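Local coordinates for tRNA-splicing ligase RtcB (Thermus thermophilus, PDB 2EPG), which probably joins RNA ends, linking a 2',3'-cyclic phosphate or 3'-phosphate terminus to a 5'-hydroxyl in a reaction that uses GTP and manganese, at residues Lys29-Phe37 against Ala61-Ala72. Residues are numbered along the deposited sequence; the frame is centred on the assembly and turned at random.
Sequences KMRVDAVFF and ATLPGIVEPALA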
ATOM      1  N   LYS A  29      23.935  16.572  -9.481  1.00 38.19           N
ATOM      2  CA  LYS A  29      22.815  17.389  -9.030  1.00 39.35           C
ATOM      3  C   LYS A  29      22.162  16.890  -7.731  1.00 38.71           C
ATOM      4  O   LYS A  29      21.291  17.559  -7.169  1.00 35.63           O
ATOM      5  CB  LYS A  29      21.749  17.456 -10.123  1.00 41.70           C
ATOM      6  CG  LYS A  29      22.291  17.524 -11.544  1.00 47.93           C
ATOM      7  CD  LYS A  29      22.012  18.859 -12.231  1.00 49.30           C
ATOM      8  CE  LYS A  29      22.920  19.958 -11.694  1.00 52.63           C
ATOM      9  NZ  LYS A  29      22.883  21.178 -12.565  1.00 51.13           N
HETATM   10  N   MSE A  30      22.581  15.720  -7.261  1.00 37.35           N
HETATM   11  CA  MSE A  30      22.019  15.151  -6.051  1.00 36.40           C
HETATM   12  C   MSE A  30      22.249  16.060  -4.861  1.00 35.45           C
HETATM   13  O   MSE A  30      23.361  16.549  -4.642  1.00 37.34           O
HETATM   14  CB  MSE A  30      22.622  13.776  -5.794  1.00 36.56           C
HETATM   15  CG  MSE A  30      22.199  12.752  -6.808  1.00 38.22           C
HETATM   16 SE   MSE A  30      23.182  11.118  -6.610  1.00 44.59          SE
HETATM   17  CE  MSE A  30      22.290  10.427  -5.019  1.00 40.84           C
ATOM     18  N   ARG A  31      21.188  16.296  -4.101  1.00 33.00           N
ATOM     19  CA  ARG A  31      21.269  17.151  -2.924  1.00 33.26           C
ATOM     20  C   ARG A  31      21.642  16.337  -1.690  1.00 32.02           C
ATOM     21  O   ARG A  31      22.172  16.874  -0.721  1.00 32.54           O
ATOM     22  CB  ARG A  31      19.935  17.859  -2.697  1.00 32.40           C
ATOM     23  CG  ARG A  31      19.573  18.831  -3.821  1.00 34.23           C
ATOM     24  CD  ARG A  31      18.169  19.377  -3.654  1.00 35.12           C
ATOM     25  NE  ARG A  31      17.777  20.269  -4.746  1.00 36.48           N
ATOM     26  CZ  ARG A  31      17.801  21.599  -4.672  1.00 37.49           C
ATOM     27  NH1 ARG A  31      17.425  22.329  -5.710  1.00 34.63           N
ATOM     28  NH2 ARG A  31      18.196  22.202  -3.557  1.00 35.09           N
ATOM     29  N   VAL A  32      21.365  15.037  -1.746  1.00 29.73           N
ATOM     30  CA  VAL A  32      21.646  14.131  -0.644  1.00 28.67           C
ATOM     31  C   VAL A  32      22.049  12.783  -1.216  1.00 27.87           C
ATOM     32  O   VAL A  32      21.956  12.558  -2.423  1.00 27.67           O
ATOM     33  CB  VAL A  32      20.382  13.897   0.243  1.00 28.47           C
ATOM     34  CG1 VAL A  32      19.909  15.201   0.876  1.00 27.64           C
ATOM     35  CG2 VAL A  32      19.252  13.320  -0.622  1.00 27.21           C
ATOM     36  N   ASP A  33      22.509  11.904  -0.334  1.00 26.50           N
ATOM     37  CA  ASP A  33      22.863  10.549  -0.701  1.00 27.04           C
ATOM     38  C   ASP A  33      21.547   9.799  -0.960  1.00 27.32           C
ATOM     39  O   ASP A  33      20.471  10.232  -0.534  1.00 27.79           O
ATOM     40  CB  ASP A  33      23.537   9.808   0.469  1.00 25.79           C
ATOM     41  CG  ASP A  33      24.933  10.316   0.793  1.00 29.51           C
ATOM     42  OD1 ASP A  33      25.550  10.999  -0.048  1.00 28.98           O
ATOM     43  OD2 ASP A  33      25.420   9.999   1.909  1.00 29.93           O
ATOM     44  N   ALA A  34      21.645   8.667  -1.638  1.00 25.52           N
ATOM     45  CA  ALA A  34      20.504   7.803  -1.846  1.00 28.22           C
ATOM     46  C   ALA A  34      20.938   6.484  -1.188  1.00 30.15           C
ATOM     47  O   ALA A  34      22.134   6.182  -1.122  1.00 30.26           O
ATOM     48  CB  ALA A  34      20.249   7.588  -3.324  1.00 28.12           C
ATOM     49  N   VAL A  35      19.987   5.720  -0.673  1.00 27.99           N
ATOM     50  CA  VAL A  35      20.306   4.432  -0.079  1.00 29.56           C
ATOM     51  C   VAL A  35      19.281   3.427  -0.570  1.00 31.36           C
ATOM     52  O   VAL A  35      18.091   3.734  -0.614  1.00 33.90           O
ATOM     53  CB  VAL A  35      20.257   4.492   1.476  1.00 29.16           C
ATOM     54  CG1 VAL A  35      20.167   3.082   2.046  1.00 31.44           C
ATOM     55  CG2 VAL A  35      21.483   5.210   2.022  1.00 28.12           C
ATOM     56  N   PHE A  36      19.727   2.242  -0.976  1.00 33.51           N
ATOM     57  CA  PHE A  36      18.790   1.212  -1.423  1.00 33.53           C
ATOM     58  C   PHE A  36      19.112  -0.138  -0.792  1.00 34.00           C
ATOM     59  O   PHE A  36      20.264  -0.427  -0.462  1.00 34.13           O
ATOM     60  CB  PHE A  36      18.741   1.091  -2.961  1.00 34.32           C
ATOM     61  CG  PHE A  36      20.022   0.621  -3.598  1.00 36.31           C
ATOM     62  CD1 PHE A  36      21.033   1.526  -3.912  1.00 35.92           C
ATOM     63  CD2 PHE A  36      20.204  -0.722  -3.912  1.00 36.33           C
ATOM     64  CE1 PHE A  36      22.210   1.103  -4.531  1.00 38.52           C
ATOM     65  CE2 PHE A  36      21.378  -1.163  -4.530  1.00 38.17           C
ATOM     66  CZ  PHE A  36      22.387  -0.247  -4.843  1.00 38.16           C
ATOM     67  N   PHE A  37      18.080  -0.948  -0.594  1.00 33.79           N
ATOM     68  CA  PHE A  37      18.251  -2.255   0.013  1.00 34.71           C
ATOM     69  C   PHE A  37      18.169  -3.331  -1.063  1.00 36.28           C
ATOM     70  O   PHE A  37      17.281  -3.302  -1.916  1.00 35.80           O
ATOM     71  CB  PHE A  37      17.179  -2.476   1.096  1.00 32.77           C
ATOM     72  CG  PHE A  37      17.088  -1.352   2.101  1.00 30.27           C
ATOM     73  CD1 PHE A  37      16.222  -0.281   1.898  1.00 30.08           C
ATOM     74  CD2 PHE A  37      17.902  -1.341   3.226  1.00 29.88           C
ATOM     75  CE1 PHE A  37      16.171   0.783   2.799  1.00 28.41           C
ATOM     76  CE2 PHE A  37      17.865  -0.284   4.135  1.00 30.45           C
ATOM     77  CZ  PHE A  37      16.999   0.782   3.924  1.00 28.28           C
ATOM     78  N   ALA A  61      16.724  12.372  -5.731  1.00 24.29           N
ATOM     79  CA  ALA A  61      17.644  13.072  -4.838  1.00 25.95           C
ATOM     80  C   ALA A  61      18.016  14.490  -5.277  1.00 28.28           C
ATOM     81  O   ALA A  61      18.676  15.211  -4.526  1.00 27.87           O
ATOM     82  CB  ALA A  61      18.920  12.234  -4.654  1.00 25.97           C
ATOM     83  N   THR A  62      17.623  14.885  -6.492  1.00 29.02           N
ATOM     84  CA  THR A  62      17.914  16.239  -6.978  1.00 30.14           C
ATOM     85  C   THR A  62      16.806  17.229  -6.575  1.00 30.75           C
ATOM     86  O   THR A  62      16.977  18.435  -6.705  1.00 31.19           O
ATOM     87  CB  THR A  62      18.010  16.304  -8.520  1.00 31.27           C
ATOM     88  OG1 THR A  62      16.720  16.008  -9.083  1.00 33.46           O
ATOM     89  CG2 THR A  62      19.033  15.303  -9.055  1.00 29.94           C
ATOM     90  N   LEU A  63      15.678  16.720  -6.084  1.00 30.52           N
ATOM     91  CA  LEU A  63      14.546  17.578  -5.703  1.00 30.31           C
ATOM     92  C   LEU A  63      14.742  18.413  -4.432  1.00 30.41           C
ATOM     93  O   LEU A  63      15.340  17.957  -3.460  1.00 30.00           O
ATOM     94  CB  LEU A  63      13.279  16.729  -5.609  1.00 29.01           C
ATOM     95  CG  LEU A  63      12.930  16.129  -6.979  1.00 29.85           C
ATOM     96  CD1 LEU A  63      11.753  15.172  -6.876  1.00 28.54           C
ATOM     97  CD2 LEU A  63      12.599  17.260  -7.940  1.00 30.14           C
ATOM     98  N   PRO A  64      14.233  19.659  -4.431  1.00 31.50           N
ATOM     99  CA  PRO A  64      14.332  20.612  -3.315  1.00 30.12           C
ATOM    100  C   PRO A  64      13.756  20.135  -1.989  1.00 28.86           C
ATOM    101  O   PRO A  64      12.677  19.550  -1.948  1.00 28.77           O
ATOM    102  CB  PRO A  64      13.580  21.845  -3.835  1.00 30.70           C
ATOM    103  CG  PRO A  64      13.593  21.686  -5.315  1.00 30.15           C
ATOM    104  CD  PRO A  64      13.376  20.212  -5.494  1.00 31.15           C
ATOM    105  N   GLY A  65      14.481  20.407  -0.905  1.00 28.66           N
ATOM    106  CA  GLY A  65      14.023  20.018   0.420  1.00 27.26           C
ATOM    107  C   GLY A  65      13.991  18.524   0.693  1.00 27.15           C
ATOM    108  O   GLY A  65      13.368  18.082   1.663  1.00 27.70           O
ATOM    109  N   ILE A  66      14.636  17.722  -0.147  1.00 25.44           N
ATOM    110  CA  ILE A  66      14.618  16.296   0.124  1.00 26.62           C
ATOM    111  C   ILE A  66      15.438  16.036   1.383  1.00 27.45           C
ATOM    112  O   ILE A  66      16.429  16.710   1.625  1.00 27.89           O
ATOM    113  CB  ILE A  66      15.190  15.471  -1.037  1.00 26.91           C
ATOM    114  CG1 ILE A  66      15.111  13.984  -0.680  1.00 24.81           C
ATOM    115  CG2 ILE A  66      16.628  15.898  -1.348  1.00 26.83           C
ATOM    116  CD1 ILE A  66      15.022  13.100  -1.861  1.00 28.08           C
ATOM    117  N   VAL A  67      14.994  15.076   2.186  1.00 26.82           N
ATOM    118  CA  VAL A  67      15.683  14.712   3.421  1.00 26.70           C
ATOM    119  C   VAL A  67      16.546  13.484   3.127  1.00 26.33           C
ATOM    120  O   VAL A  67      16.085  12.519   2.507  1.00 26.10           O
ATOM    121  CB  VAL A  67      14.660  14.396   4.550  1.00 25.66           C
ATOM    122  CG1 VAL A  67      15.382  13.994   5.855  1.00 24.46           C
ATOM    123  CG2 VAL A  67      13.759  15.623   4.792  1.00 24.93           C
ATOM    124  N   GLU A  68      17.807  13.527   3.546  1.00 26.34           N
ATOM    125  CA  GLU A  68      18.711  12.412   3.307  1.00 25.79           C
ATOM    126  C   GLU A  68      18.310  11.181   4.125  1.00 26.22           C
ATOM    127  O   GLU A  68      18.024  11.288   5.320  1.00 27.12           O
ATOM    128  CB  GLU A  68      20.148  12.817   3.664  1.00 27.73           C
ATOM    129  CG  GLU A  68      21.196  11.789   3.268  1.00 29.93           C
ATOM    130  CD  GLU A  68      22.600  12.383   3.282  1.00 34.87           C
ATOM    131  OE1 GLU A  68      23.180  12.529   4.382  1.00 36.73           O
ATOM    132  OE2 GLU A  68      23.111  12.724   2.193  1.00 35.01           O
ATOM    133  N   PRO A  69      18.286   9.991   3.490  1.00 24.78           N
ATOM    134  CA  PRO A  69      18.609   9.792   2.076  1.00 22.82           C
ATOM    135  C   PRO A  69      17.359   9.453   1.277  1.00 25.21           C
ATOM    136  O   PRO A  69      16.334   9.092   1.851  1.00 23.18           O
ATOM    137  CB  PRO A  69      19.539   8.597   2.118  1.00 22.22           C
ATOM    138  CG  PRO A  69      18.805   7.700   3.129  1.00 23.68           C
ATOM    139  CD  PRO A  69      18.366   8.712   4.225  1.00 23.87           C
ATOM    140  N   ALA A  70      17.453   9.566  -0.046  1.00 25.53           N
ATOM    141  CA  ALA A  70      16.350   9.179  -0.912  1.00 27.70           C
ATOM    142  C   ALA A  70      16.497   7.656  -0.848  1.00 27.38           C
ATOM    143  O   ALA A  70      17.626   7.160  -0.864  1.00 27.28           O
ATOM    144  CB  ALA A  70      16.579   9.693  -2.353  1.00 25.58           C
ATOM    145  N   LEU A  71      15.385   6.922  -0.787  1.00 28.03           N
ATOM    146  CA  LEU A  71      15.437   5.467  -0.652  1.00 27.82           C
ATOM    147  C   LEU A  71      14.665   4.638  -1.654  1.00 28.78           C
ATOM    148  O   LEU A  71      13.697   5.094  -2.265  1.00 28.94           O
ATOM    149  CB  LEU A  71      14.933   5.051   0.734  1.00 30.99           C
ATOM    150  CG  LEU A  71      15.726   5.452   1.969  1.00 34.65           C
ATOM    151  CD1 LEU A  71      14.774   5.951   3.033  1.00 35.28           C
ATOM    152  CD2 LEU A  71      16.543   4.252   2.464  1.00 34.97           C
ATOM    153  N   ALA A  72      15.081   3.383  -1.769  1.00 27.78           N
ATOM    154  CA  ALA A  72      14.433   2.418  -2.652  1.00 31.05           C
ATOM    155  C   ALA A  72      14.501   1.032  -2.009  1.00 31.41           C
ATOM    156  O   ALA A  72      15.553   0.634  -1.495  1.00 33.18           O
ATOM    157  CB  ALA A  72      15.112   2.387  -4.010  1.00 27.64           C
TER
HETATM  158  O   HOH W   1      17.200  21.213  -0.697  1.00 27.26           O
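V35 N binds A70 O at 2.8 Å, and V35 faces L71, in a short parallel pairing (A34-A70, V35-L71, F36-A72) that illustrates how a carboxylate can take over at one position where the backbone turns away. Strand 34-37 lies beside strand 70-72 at an angle of 16°, and the ladder alternates in the parallel manner: D33 O takes the amide of A70, V35 O takes A72 N, and F37 N closes on A72 O. This end is tightly packed. On one face A34 and F36 meet A70 and A72; on the other, L71 CD2 touches both V35 CG1 and F37 CE1, 3.5 Å from F37 CE1.

On the N-terminal side of strand 70-72 the E68-P69 peptide is cis, and E68 offers its side chain as acceptor. It runs extended, CG anti to the backbone N (chi1 -172°), past V32 so that OE2 takes D33 N at 2.7 Å, on the anti side of the carboxylate. D33 OD2 comes within 3.6 Å of E68 OE2, but OD2 forms a salt bridge with R23 and OD1 accepts a hydrogen bond from R26 N, which probably offsets the like charge. Replacing E68 by an alanine would probably leave D33 N without this acceptor and strip the outer cover from V32. Farther on, backbone pairing returns as R31 N meets A61 O at 2.8 Å.

The solvent side is looser, with R31 exposed: T62 O meets NE in the guanidinium plane, P64 lies over one face, offset toward the rim, and a water accepts a good bond from G65 N but a weak one from R31 NH2. Strand 34-37 is flanked by antiparallel strand 21-24, strand 70-73 by antiparallel strand 86-90, and helix 52-60 covers A34, F36 and A72.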